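Local coordinates for protein mandelate racemase/muconate lactonizing enzyme/Enolase superfamily (PDB 2HZG) that is of unknown function but has the two-domain fold of the enolase superfamily and carries a sodium ion at an acidic site in its barrel, at residues D69-Q74 / A87-N92; D77-I82 / A109-L114; P136-L141 / D159-V164; Q147-R152 / M184-G189. All blocks are in the same frame, centred on the assembly; numbering follows the deposited sequence.

The four contacts fall in two pairs, one in each domain of an enolase-superfamily subunit. Contacts 1 and 2, centres 14 Å apart, belong to the N-terminal capping domain and share helix 79-92, contact 2 at its start and contact 1 at its end. Contacts 3 and 4, centres 12 Å apart, share the barrel unit strand 135-141, helix 146-158, strand 163-167; a probable hydrogen bond between Leu141 O and Arg152 NH1, 2.8 Å apart, joins them. Along the chain the first pair closes before the second opens, on opposite sides of the chain's centre. Each pair thus holds its own domain's fold, and neither spans the domain interface.

Contact 1 (D69-Q74 / A87-N92); sequences DSVLGQ and ALVGYN
Ser70 meets the last turns of helix 79-92 with both a polar and an apolar surface. Its hydroxyl takes the polar part: Asn92 ND2 donates to Ser70 OG at 2.9 Å, with an N-H...O angle of 149° and the acceptor 18° out of the amide plane. The torsion of Ser70 (chi1 -63°) places OG beside its own backbone N, and from there it also comes within 3.5 Å of Leu88 O, at best a weak hydrogen bond. That carbonyl is already taken by Asn92 N within the helix, at 2.8 Å.

Van der Waals contacts surround this bond. Ser70 CB rests on Val89 CG2 at 3.5 Å, and the same methyl meets Val71 CG2 at 3.9 Å, so one branch of Val89 serves two neighbouring residues, Ser70 and Val71. Leu88 CG sits 3.7 Å from Ser70 OG. Its CD2 methyl reaches on to the amide of Gln74, coming within 3.6 Å of NE2; the bend of the glutamine chain at chi2 turns the amide back to this methyl. The other end of that amide, OE1, is bound by Arg84 of helix 79-92.

Backbone bonds shape the loop. Gln74 N returns to Val71 O, closing a type II turn with Gly73 at positive phi, and Ile5 of strand 5-14 bonds to both Gly73 and Gln74. Val71 also packs on Ile106, and Val89 on Leu103, both from helix 99-118. The arrangement is a loop-on-helix packing within the alpha+beta capping domain of the enolase superfamily, where the chain passes along the end of the helix it is about to enter.

Contact 2 (D77-I82 / A109-L114); sequences DGPDDI and ALWDLL
Ile82 is the main projection, and the hollow it enters is formed by Leu110, Trp111 and Leu114 on one side of helix 99-118. Its CD1 methyl stands over the centre of the indole, 3.6 Å from the centroid of the five-membered ring of Trp111 and 16° off the ring normal, a CH-pi contact over the face. The extended chain of Ile82 (chi2 178°) carries CD1 out to that ring, while the shorter branch, CG2, lies 3.6 Å from Trp111 NE1. On the other flank CG1 passes Leu110 CB at 3.7 Å, the two side chains sliding past each other. Leu114 approaches from beyond, tip to tip, its CD1 3.8 Å from Ile82 CD1.

The contact joins the first turn of helix 79-92 to the later half of helix 99-118, two helices of the N-terminal capping domain of the enolase superfamily. Helix 99-118 in turn packs on strand 27-35 of the antiparallel sheet, Leu110 resting on Val33, while Leu125 of the short helix 122-125 touches both Trp111 and Leu114.

Toward the start of helix 79-92 the shapes are reversed: Leu114 becomes the bump and the backbone the hollow. Its CD1 lies 3.4 Å from Gly78 C, against a surface with no side chain. Pro79 CB meets the six-membered part of the indole obliquely, 4.0 Å from Trp111 CZ3. The indole nitrogen is turned elsewhere, to Glu107 one helical turn earlier. Outside the hollow, Asp77 N donates to Asp81 OD2 at 2.7 Å, on the anti side but 32° out of the carboxylate plane.

Contact 3 (P136-L141 / D159-V164); sequences PYASLL and DGFAAV
Ala138 CB is set over the middle of the Phe161 ring, 3.4 Å from its centroid and 12° off the normal, a CH-pi contact at the apolar centre. The strands concerned, 135-141 and 163-167, are neighbours in the parallel sheet of the beta/alpha barrel and are joined by helix 146-158 in a beta-alpha-beta crossover. Ala156 of that helix touches Ala138, Phe161 and Val164, so the small methyl lies in a layer between strand and helix. Val164 points to the same face of the sheet as Ala138; in one of its two conformers CG1, anti to the backbone N (chi1 178°), reaches Leu140 CD1 at 3.9 Å, the two side chains crossing at an angle.

On the opposite face Tyr137 CB and Ala163 CB touch at 3.6 Å. The ring of Tyr137 is carried away from this pair into the barrel, where its hydroxyl bonds to Lys165 and its ring meets that of Trp225; a bound sodium ion lies about 7 Å from this side chain.

The backbones come together where Ala138 pairs with Val164. Ala138 N donates to Ala163 O at 2.9 Å, with an N-H...O angle of 163°, and Val164 CA approaches Ala138 O at 3.4 Å in a CA-H...O contact. The turn feeding the second strand leaves helix 146-158 through a Schellman motif at Gly160, which has positive phi, and brings Phe161 back over the sheet.

At the polar edge, Pro136 O lies in the plane of the Phe161 ring, beside its rim. A water bridges the two segments, donating to Pro136 O at 2.6 Å and accepting from Ala162 N at 3.1 Å.

Contact 4 (Q147-R152 / M184-G189); sequences QETLER and MAAREG
Leu150 of helix 146-158 lies against Ala185, Glu188 and Gly189 of helix 176-190, and the closest approaches involve its backbone. Two CA-H...O contacts run in opposite senses: Leu150 CA meets Ala185 O at 3.4 Å, and Gly189 CA meets Leu150 O at 3.5 Å, with an angle of 150° at the hydrogen. Because Gly189 has no side chain, the backbones come within 4.3 Å, measured between Leu150 CA and Gly189 CA.

The axes of the two segments approach to 7.2 Å and cross at -31°, their N-to-C directions broadly parallel. Such pairs are typical of the outer helical layer of a beta/alpha barrel, where consecutive helices pack side by side over parallel strands; here Phe166 of strand 163-167, on the sheet side, touches both Thr149 and Ala186.

Side-chain packing fills in around the backbone pair. Thr149 CG2 rests on Ala186 CB at 3.8 Å. Leu150 CB faces Ala185 CB, and with CG anti to the backbone N (chi1 -176°) its CD1 methyl lies across the carboxylate of Glu188, 3.6 Å from CD.

Among polar groups, Thr149 OG1 bonds to Gly143 N and to Gln182 OE1, the latter joining the two helices just outside the segments. Within the first helix Gln147 NE2 donates to Glu151 OE2 at 3.0 Å, with OE2 in the amide plane of Gln147 and using its anti lone pair.

Contact 1 (D69-Q74 / A87-N92)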
loop_
_atom_site.group_PDB
_atom_site.type_symbol
_atom_site.label_atom_id
_atom_site.label_comp_id
_atom_site.label_asym_id
_atom_site.label_seq_id
_atom_site.Cartn_x
_atom_site.Cartn_y
_atom_site.Cartn_z
ATOM N N ASP A 69 13.913 -13.521 1.547
ATOM C CA ASP A 69 15.326 -13.103 1.713
ATOM C C ASP A 69 15.629 -12.540 3.092
ATOM O O ASP A 69 16.763 -12.618 3.562
ATOM C CB ASP A 69 15.703 -12.033 0.672
ATOM C CG ASP A 69 16.103 -12.618 -0.676
ATOM O OD1 ASP A 69 16.043 -13.848 -0.869
ATOM O OD2 ASP A 69 16.470 -11.818 -1.565
ATOM N N SER A 70 14.623 -11.934 3.720
ATOM C CA SER A 70 14.789 -11.306 5.027
ATOM C C SER A 70 14.307 -12.178 6.179
ATOM O O SER A 70 14.324 -11.745 7.333
ATOM C CB SER A 70 14.022 -9.977 5.059
ATOM O OG SER A 70 14.556 -9.072 4.105
ATOM N N VAL A 71 13.835 -13.379 5.858
ATOM C CA VAL A 71 13.187 -14.239 6.837
ATOM C C VAL A 71 13.899 -15.608 6.964
ATOM O O VAL A 71 14.309 -15.997 8.063
ATOM C CB VAL A 71 11.662 -14.425 6.524
ATOM C CG1 VAL A 71 11.004 -15.370 7.547
ATOM C CG2 VAL A 71 10.923 -13.074 6.503
ATOM N N LEU A 72 14.019 -16.330 5.856
ATOM C CA LEU A 72 14.675 -17.649 5.862
ATOM C C LEU A 72 16.103 -17.522 6.330
ATOM O O LEU A 72 16.849 -16.683 5.824
ATOM C CB LEU A 72 14.660 -18.306 4.473
ATOM C CG LEU A 72 13.347 -18.967 4.027
ATOM C CD1 LEU A 72 13.553 -19.608 2.636
ATOM C CD2 LEU A 72 12.880 -20.026 5.042
ATOM N N GLY A 73 16.476 -18.339 7.313
ATOM C CA GLY A 73 17.876 -18.405 7.775
ATOM C C GLY A 73 18.148 -17.412 8.874
ATOM O O GLY A 73 19.235 -17.398 9.451
ATOM N N GLN A 74 17.164 -16.564 9.173
ATOM C CA GLN A 74 17.324 -15.543 10.219
ATOM C C GLN A 74 17.335 -16.113 11.636
ATOM O O GLN A 74 16.584 -17.044 11.938
ATOM C CB GLN A 74 16.233 -14.472 10.087
ATOM C CG GLN A 74 16.458 -13.607 8.832
ATOM C CD GLN A 74 17.682 -12.708 9.008
ATOM O OE1 GLN A 74 17.935 -12.236 10.110
ATOM N NE2 GLN A 74 18.444 -12.491 7.937
ATOM N N ALA A 87 11.827 -5.246 10.596
ATOM C CA ALA A 87 12.575 -4.085 10.061
ATOM C C ALA A 87 13.384 -4.437 8.803
ATOM O O ALA A 87 13.462 -3.641 7.871
ATOM C CB ALA A 87 13.480 -3.483 11.139
ATOM N N LEU A 88 13.968 -5.635 8.780
ATOM C CA LEU A 88 14.725 -6.118 7.615
ATOM C C LEU A 88 13.824 -6.257 6.380
ATOM O O LEU A 88 14.171 -5.804 5.295
ATOM C CB LEU A 88 15.418 -7.464 7.919
ATOM C CG LEU A 88 16.587 -7.889 7.015
ATOM C CD1 LEU A 88 17.683 -6.812 6.881
ATOM C CD2 LEU A 88 17.209 -9.174 7.561
ATOM N N VAL A 89 12.667 -6.891 6.554
ATOM C CA VAL A 89 11.659 -6.955 5.477
ATOM C C VAL A 89 11.276 -5.550 5.043
ATOM O O VAL A 89 11.229 -5.283 3.856
ATOM C CB VAL A 89 10.399 -7.745 5.906
ATOM C CG1 VAL A 89 9.269 -7.600 4.853
ATOM C CG2 VAL A 89 10.741 -9.222 6.176
ATOM N N GLY A 90 11.012 -4.661 6.004
ATOM C CA GLY A 90 10.699 -3.256 5.742
ATOM C C GLY A 90 11.732 -2.550 4.866
ATOM O O GLY A 90 11.388 -1.729 4.014
ATOM N N TYR A 91 13.004 -2.880 5.064
ATOM C CA TYR A 91 14.068 -2.271 4.287
ATOM C C TYR A 91 14.252 -2.980 2.944
ATOM O O TYR A 91 14.188 -2.331 1.883
ATOM C CB TYR A 91 15.381 -2.258 5.098
ATOM C CG TYR A 91 16.550 -1.655 4.341
ATOM C CD1 TYR A 91 16.717 -0.269 4.273
ATOM C CD2 TYR A 91 17.466 -2.467 3.674
ATOM C CE1 TYR A 91 17.781 0.293 3.566
ATOM C CE2 TYR A 91 18.530 -1.917 2.964
ATOM C CZ TYR A 91 18.680 -0.534 2.921
ATOM O OH TYR A 91 19.735 0.017 2.216
ATOM N N ASN A 92 14.492 -4.301 2.988
ATOM C CA ASN A 92 14.811 -5.096 1.787
ATOM C C ASN A 92 13.646 -5.228 0.805
ATOM O O ASN A 92 13.861 -5.488 -0.381
ATOM C CB ASN A 92 15.270 -6.515 2.162
ATOM C CG ASN A 92 16.693 -6.561 2.726
ATOM O OD1 ASN A 92 17.462 -5.618 2.572
ATOM N ND2 ASN A 92 17.050 -7.688 3.359
#

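Contact 2 (D77-I82 / A109-L114)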
loop_
_atom_site.group_PDB
_atom_site.type_symbol
_atom_site.label_atom_id
_atom_site.label_comp_id
_atom_site.label_asym_id
_atom_site.label_seq_id
_atom_site.Cartn_x
_atom_site.Cartn_y
_atom_site.Cartn_z
ATOM N N ASP A 77 16.233 -15.763 18.413
ATOM C CA ASP A 77 16.650 -16.043 19.790
ATOM C C ASP A 77 15.768 -15.386 20.845
ATOM O O ASP A 77 16.027 -15.554 22.046
ATOM C CB ASP A 77 18.086 -15.547 20.007
ATOM C CG ASP A 77 19.114 -16.407 19.302
ATOM O OD1 ASP A 77 18.917 -17.644 19.274
ATOM O OD2 ASP A 77 20.112 -15.847 18.786
ATOM N N GLY A 78 14.750 -14.638 20.418
ATOM C CA GLY A 78 13.865 -13.951 21.346
ATOM C C GLY A 78 13.058 -12.869 20.652
ATOM O O GLY A 78 13.269 -12.612 19.467
ATOM N N PRO A 79 12.114 -12.242 21.380
ATOM C CA PRO A 79 11.223 -11.223 20.830
ATOM C C PRO A 79 11.921 -10.122 20.032
ATOM O O PRO A 79 11.394 -9.690 19.014
ATOM C CB PRO A 79 10.546 -10.648 22.085
ATOM C CG PRO A 79 10.474 -11.814 22.995
ATOM C CD PRO A 79 11.812 -12.494 22.809
ATOM N N ASP A 80 13.085 -9.670 20.497
ATOM C CA ASP A 80 13.847 -8.644 19.803
ATOM C C ASP A 80 14.196 -9.004 18.367
ATOM O O ASP A 80 14.314 -8.111 17.544
ATOM C CB ASP A 80 15.133 -8.316 20.554
ATOM C CG ASP A 80 14.887 -7.503 21.807
ATOM O OD1 ASP A 80 13.722 -7.133 22.098
ATOM O OD2 ASP A 80 15.873 -7.234 22.508
ATOM N N ASP A 81 14.390 -10.295 18.079
ATOM C CA ASP A 81 14.637 -10.747 16.703
ATOM C C ASP A 81 13.419 -10.605 15.798
ATOM O O ASP A 81 13.583 -10.453 14.602
ATOM C CB ASP A 81 15.115 -12.188 16.656
ATOM C CG ASP A 81 16.547 -12.334 17.125
ATOM O OD1 ASP A 81 17.432 -11.596 16.618
ATOM O OD2 ASP A 81 16.766 -13.180 18.011
ATOM N N ILE A 82 12.213 -10.649 16.371
ATOM C CA ILE A 82 10.991 -10.447 15.578
ATOM C C ILE A 82 10.982 -9.037 15.001
ATOM O O ILE A 82 10.829 -8.857 13.790
ATOM C CB ILE A 82 9.688 -10.735 16.376
ATOM C CG1 ILE A 82 9.689 -12.204 16.872
ATOM C CG2 ILE A 82 8.466 -10.406 15.490
ATOM C CD1 ILE A 82 8.474 -12.631 17.740
ATOM N N ALA A 109 3.300 -15.512 13.318
ATOM C CA ALA A 109 3.779 -16.902 13.459
ATOM C C ALA A 109 5.052 -16.976 14.298
ATOM O O ALA A 109 5.287 -17.973 14.977
ATOM C CB ALA A 109 4.013 -17.557 12.073
ATOM N N LEU A 110 5.866 -15.917 14.247
ATOM C CA LEU A 110 7.056 -15.798 15.096
ATOM C C LEU A 110 6.720 -15.643 16.574
ATOM O O LEU A 110 7.352 -16.283 17.426
ATOM C CB LEU A 110 7.970 -14.641 14.629
ATOM C CG LEU A 110 8.477 -14.731 13.192
ATOM C CD1 LEU A 110 9.513 -13.625 12.947
ATOM C CD2 LEU A 110 9.056 -16.124 12.951
ATOM N N TRP A 111 5.728 -14.812 16.881
ATOM C CA TRP A 111 5.200 -14.726 18.233
ATOM C C TRP A 111 4.617 -16.048 18.724
ATOM O O TRP A 111 4.858 -16.432 19.866
ATOM C CB TRP A 111 4.147 -13.637 18.337
ATOM C CG TRP A 111 4.733 -12.257 18.152
ATOM C CD1 TRP A 111 4.652 -11.486 17.043
ATOM C CD2 TRP A 111 5.490 -11.519 19.109
ATOM N NE1 TRP A 111 5.299 -10.291 17.253
ATOM C CE2 TRP A 111 5.837 -10.292 18.508
ATOM C CE3 TRP A 111 5.916 -11.775 20.431
ATOM C CZ2 TRP A 111 6.584 -9.316 19.173
ATOM C CZ3 TRP A 111 6.659 -10.815 21.085
ATOM C CH2 TRP A 111 6.980 -9.593 20.464
ATOM N N ASP A 112 3.855 -16.718 17.854
ATOM C CA ASP A 112 3.320 -18.040 18.142
ATOM C C ASP A 112 4.456 -19.045 18.430
ATOM O O ASP A 112 4.424 -19.737 19.454
ATOM C CB ASP A 112 2.423 -18.517 16.989
ATOM C CG ASP A 112 1.583 -19.750 17.367
ATOM O OD1 ASP A 112 1.045 -19.793 18.503
ATOM O OD2 ASP A 112 1.461 -20.671 16.532
ATOM N N LEU A 113 5.459 -19.093 17.542
ATOM C CA LEU A 113 6.608 -19.996 17.681
ATOM C C LEU A 113 7.359 -19.720 18.990
ATOM O O LEU A 113 7.582 -20.619 19.784
ATOM C CB LEU A 113 7.568 -19.851 16.480
ATOM C CG LEU A 113 8.708 -20.865 16.239
ATOM C CD1 LEU A 113 9.202 -20.776 14.786
ATOM C CD2 LEU A 113 9.877 -20.726 17.221
ATOM N N LEU A 114 7.751 -18.475 19.218
ATOM C CA LEU A 114 8.479 -18.172 20.448
ATOM C C LEU A 114 7.625 -18.443 21.690
ATOM O O LEU A 114 8.142 -18.933 22.686
ATOM C CB LEU A 114 9.054 -16.740 20.453
ATOM C CG LEU A 114 10.237 -16.532 19.482
ATOM C CD1 LEU A 114 10.735 -15.081 19.534
ATOM C CD2 LEU A 114 11.400 -17.464 19.776
#

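Contact 3 (P136-L141 / D159-V164)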
loop_
_atom_site.group_PDB
_atom_site.type_symbol
_atom_site.label_atom_id
_atom_site.label_comp_id
_atom_site.label_asym_id
_atom_site.label_seq_id
_atom_site.Cartn_x
_atom_site.Cartn_y
_atom_site.Cartn_z
ATOM N N PRO A 136 -17.489 -9.334 23.407
ATOM C CA PRO A 136 -17.521 -9.510 21.949
ATOM C C PRO A 136 -18.795 -8.924 21.335
ATOM O O PRO A 136 -19.905 -9.149 21.851
ATOM C CB PRO A 136 -17.486 -11.039 21.768
ATOM C CG PRO A 136 -18.163 -11.575 23.036
ATOM C CD PRO A 136 -17.802 -10.584 24.132
ATOM N N TYR A 137 -18.641 -8.148 20.266
ATOM C CA TYR A 137 -19.807 -7.749 19.499
ATOM C C TYR A 137 -19.894 -8.666 18.299
ATOM O O TYR A 137 -18.871 -9.058 17.741
ATOM C CB TYR A 137 -19.769 -6.259 19.147
ATOM C CG TYR A 137 -18.735 -5.794 18.117
ATOM C CD1 TYR A 137 -18.925 -6.020 16.739
ATOM C CD2 TYR A 137 -17.618 -5.069 18.514
ATOM C CE1 TYR A 137 -17.975 -5.551 15.785
ATOM C CE2 TYR A 137 -16.681 -4.570 17.567
ATOM C CZ TYR A 137 -16.875 -4.836 16.213
ATOM O OH TYR A 137 -15.971 -4.382 15.288
ATOM N N ALA A 138 -21.112 -9.062 17.943
ATOM C CA ALA A 138 -21.330 -9.952 16.826
ATOM C C ALA A 138 -21.113 -9.176 15.544
ATOM O O ALA A 138 -21.797 -8.180 15.296
ATOM C CB ALA A 138 -22.767 -10.558 16.874
ATOM N N SER A 139 -20.164 -9.626 14.723
ATOM C CA SER A 139 -19.832 -8.886 13.530
ATOM C C SER A 139 -20.402 -9.574 12.308
ATOM O O SER A 139 -20.032 -10.699 11.994
ATOM C CB SER A 139 -18.310 -8.671 13.400
ATOM O OG SER A 139 -18.073 -7.653 12.450
ATOM N N LEU A 140 -21.299 -8.870 11.624
ATOM C CA LEU A 140 -22.161 -9.473 10.621
ATOM C C LEU A 140 -22.238 -8.627 9.362
ATOM O O LEU A 140 -21.902 -7.461 9.380
ATOM C CB LEU A 140 -23.591 -9.648 11.200
ATOM C CG LEU A 140 -23.729 -10.631 12.362
ATOM C CD1 LEU A 140 -25.113 -10.510 13.002
ATOM C CD2 LEU A 140 -23.477 -12.051 11.862
ATOM N N LEU A 141 -22.719 -9.205 8.272
ATOM C CA LEU A 141 -22.995 -8.393 7.095
ATOM C C LEU A 141 -24.475 -7.998 7.073
ATOM O O LEU A 141 -25.348 -8.775 7.472
ATOM C CB LEU A 141 -22.611 -9.138 5.828
ATOM C CG LEU A 141 -21.123 -9.522 5.720
ATOM C CD1 LEU A 141 -20.899 -10.376 4.509
ATOM C CD2 LEU A 141 -20.176 -8.300 5.715
ATOM N N ASP A 159 -28.518 -15.524 20.582
ATOM C CA ASP A 159 -27.276 -16.252 20.863
ATOM C C ASP A 159 -26.531 -15.684 22.062
ATOM O O ASP A 159 -25.538 -16.252 22.499
ATOM C CB ASP A 159 -26.343 -16.266 19.644
ATOM C CG ASP A 159 -26.836 -17.178 18.534
ATOM O OD1 ASP A 159 -27.727 -18.036 18.770
ATOM O OD2 ASP A 159 -26.321 -17.038 17.403
ATOM N N GLY A 160 -26.986 -14.556 22.577
ATOM C CA GLY A 160 -26.374 -13.975 23.753
ATOM C C GLY A 160 -25.483 -12.767 23.531
ATOM O O GLY A 160 -24.902 -12.244 24.478
ATOM N N PHE A 161 -25.361 -12.313 22.290
ATOM C CA PHE A 161 -24.612 -11.084 22.033
ATOM C C PHE A 161 -25.364 -9.878 22.547
ATOM O O PHE A 161 -26.561 -9.715 22.281
ATOM C CB PHE A 161 -24.335 -10.906 20.542
ATOM C CG PHE A 161 -23.341 -11.873 19.993
ATOM C CD1 PHE A 161 -21.963 -11.666 20.193
ATOM C CD2 PHE A 161 -23.765 -12.985 19.266
ATOM C CE1 PHE A 161 -21.032 -12.546 19.693
ATOM C CE2 PHE A 161 -22.825 -13.885 18.738
ATOM C CZ PHE A 161 -21.450 -13.661 18.961
ATOM N N ALA A 162 -24.643 -9.031 23.268
ATOM C CA ALA A 162 -25.151 -7.773 23.783
ATOM C C ALA A 162 -24.843 -6.590 22.848
ATOM O O ALA A 162 -25.210 -5.440 23.139
ATOM C CB ALA A 162 -24.544 -7.509 25.146
ATOM N N ALA A 163 -24.141 -6.864 21.752
ATOM C CA ALA A 163 -23.734 -5.825 20.813
ATOM C C ALA A 163 -23.596 -6.448 19.438
ATOM O O ALA A 163 -23.195 -7.611 19.321
ATOM C CB ALA A 163 -22.432 -5.153 21.257
ATOM N N VAL A 164 -23.996 -5.707 18.402
ATOM C CA VAL A 164 -23.954 -6.195 17.017
ATOM C C VAL A 164 -23.443 -5.088 16.085
ATOM O O VAL A 164 -23.771 -3.906 16.273
ATOM C CB VAL A 164 -25.346 -6.692 16.505
ATOM C CG1 VAL A 164 -25.269 -7.147 15.055
ATOM C CG2 VAL A 164 -25.901 -7.841 17.371
HETATM O O HOH W 1 -21.684 -9.654 23.721
#

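Contact 4 (Q147-R152 / M184-G189)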
loop_
_atom_site.group_PDB
_atom_site.type_symbol
_atom_site.label_atom_id
_atom_site.label_comp_id
_atom_site.label_asym_id
_atom_site.label_seq_id
_atom_site.Cartn_x
_atom_site.Cartn_y
_atom_site.Cartn_z
ATOM N N GLN A 147 -35.448 -7.035 6.231
ATOM C CA GLN A 147 -35.927 -8.121 7.075
ATOM C C GLN A 147 -34.802 -9.150 7.369
ATOM O O GLN A 147 -34.685 -9.642 8.498
ATOM C CB GLN A 147 -37.140 -8.830 6.456
ATOM C CG GLN A 147 -37.756 -9.870 7.402
ATOM C CD GLN A 147 -38.453 -9.212 8.575
ATOM O OE1 GLN A 147 -39.000 -8.105 8.438
ATOM N NE2 GLN A 147 -38.447 -9.882 9.739
ATOM N N GLU A 148 -33.988 -9.460 6.363
ATOM C CA GLU A 148 -32.825 -10.342 6.582
ATOM C C GLU A 148 -31.910 -9.769 7.678
ATOM O O GLU A 148 -31.506 -10.479 8.594
ATOM C CB GLU A 148 -32.083 -10.576 5.261
ATOM C CG GLU A 148 -32.911 -11.486 4.336
ATOM C CD GLU A 148 -32.371 -11.622 2.913
ATOM O OE1 GLU A 148 -31.886 -12.729 2.578
ATOM O OE2 GLU A 148 -32.459 -10.648 2.125
ATOM N N THR A 149 -31.629 -8.468 7.607
ATOM C CA THR A 149 -30.824 -7.774 8.625
ATOM C C THR A 149 -31.469 -7.867 10.006
ATOM O O THR A 149 -30.797 -8.193 10.974
ATOM C CB THR A 149 -30.591 -6.295 8.223
ATOM O OG1 THR A 149 -29.783 -6.272 7.048
ATOM C CG2 THR A 149 -29.904 -5.491 9.332
ATOM N N LEU A 150 -32.774 -7.584 10.086
ATOM C CA LEU A 150 -33.506 -7.734 11.347
ATOM C C LEU A 150 -33.312 -9.149 11.931
ATOM O O LEU A 150 -32.979 -9.291 13.109
ATOM C CB LEU A 150 -35.006 -7.435 11.133
ATOM C CG LEU A 150 -35.971 -7.424 12.318
ATOM C CD1 LEU A 150 -37.248 -6.668 11.923
ATOM C CD2 LEU A 150 -36.290 -8.865 12.793
ATOM N N GLU A 151 -33.511 -10.170 11.094
ATOM C CA GLU A 151 -33.414 -11.585 11.522
ATOM C C GLU A 151 -32.006 -11.942 12.036
ATOM O O GLU A 151 -31.853 -12.642 13.057
ATOM C CB GLU A 151 -33.798 -12.527 10.376
ATOM C CG GLU A 151 -35.310 -12.534 9.977
ATOM C CD GLU A 151 -36.249 -12.850 11.156
ATOM O OE1 GLU A 151 -35.880 -13.667 12.038
ATOM O OE2 GLU A 151 -37.354 -12.270 11.216
ATOM N N ARG A 152 -30.983 -11.437 11.335
ATOM C CA ARG A 152 -29.587 -11.548 11.774
ATOM C C ARG A 152 -29.344 -10.924 13.128
ATOM O O ARG A 152 -28.649 -11.515 13.971
ATOM C CB ARG A 152 -28.638 -10.933 10.731
ATOM C CG ARG A 152 -28.634 -11.761 9.464
ATOM C CD ARG A 152 -27.790 -11.187 8.361
ATOM N NE ARG A 152 -27.951 -12.010 7.164
ATOM C CZ ARG A 152 -27.234 -11.869 6.050
ATOM N NH1 ARG A 152 -26.301 -10.926 5.966
ATOM N NH2 ARG A 152 -27.443 -12.676 5.022
ATOM N N MET A 184 -32.517 0.751 10.801
ATOM C CA MET A 184 -33.674 0.622 11.699
ATOM C C MET A 184 -34.064 -0.833 11.934
ATOM O O MET A 184 -34.419 -1.201 13.050
ATOM C CB MET A 184 -34.857 1.418 11.159
ATOM C CG MET A 184 -34.651 2.936 11.209
ATOM S SD MET A 184 -34.226 3.514 12.868
ATOM C CE MET A 184 -33.206 4.927 12.438
ATOM N N ALA A 185 -33.973 -1.651 10.891
ATOM C CA ALA A 185 -34.219 -3.100 10.996
ATOM C C ALA A 185 -33.180 -3.784 11.906
ATOM O O ALA A 185 -33.543 -4.603 12.748
ATOM C CB ALA A 185 -34.263 -3.744 9.617
ATOM N N ALA A 186 -31.905 -3.401 11.775
ATOM C CA ALA A 186 -30.863 -3.834 12.728
ATOM C C ALA A 186 -31.221 -3.476 14.177
ATOM O O ALA A 186 -31.157 -4.328 15.078
ATOM C CB ALA A 186 -29.494 -3.245 12.341
ATOM N N ARG A 187 -31.606 -2.221 14.407
ATOM C CA ARG A 187 -32.037 -1.793 15.728
ATOM C C ARG A 187 -33.276 -2.588 16.189
ATOM O O ARG A 187 -33.353 -2.997 17.350
ATOM C CB ARG A 187 -32.306 -0.279 15.758
ATOM C CG ARG A 187 -32.844 0.287 17.093
ATOM C CD ARG A 187 -32.043 -0.139 18.332
ATOM N NE ARG A 187 -30.774 0.563 18.449
ATOM C CZ ARG A 187 -29.806 0.245 19.307
ATOM N NH1 ARG A 187 -29.944 -0.792 20.139
ATOM N NH2 ARG A 187 -28.688 0.964 19.334
ATOM N N GLU A 188 -34.227 -2.796 15.280
ATOM C CA GLU A 188 -35.463 -3.520 15.600
ATOM C C GLU A 188 -35.140 -4.948 16.033
ATOM O O GLU A 188 -35.654 -5.416 17.056
ATOM C CB GLU A 188 -36.441 -3.523 14.411
ATOM C CG GLU A 188 -37.890 -3.870 14.795
ATOM C CD GLU A 188 -38.851 -3.885 13.606
ATOM O OE1 GLU A 188 -38.576 -3.215 12.566
ATOM O OE2 GLU A 188 -39.892 -4.589 13.710
ATOM N N GLY A 189 -34.292 -5.636 15.264
ATOM C CA GLY A 189 -33.901 -7.000 15.609
ATOM C C GLY A 189 -33.096 -7.082 16.894
ATOM O O GLY A 189 -33.249 -8.034 17.672
#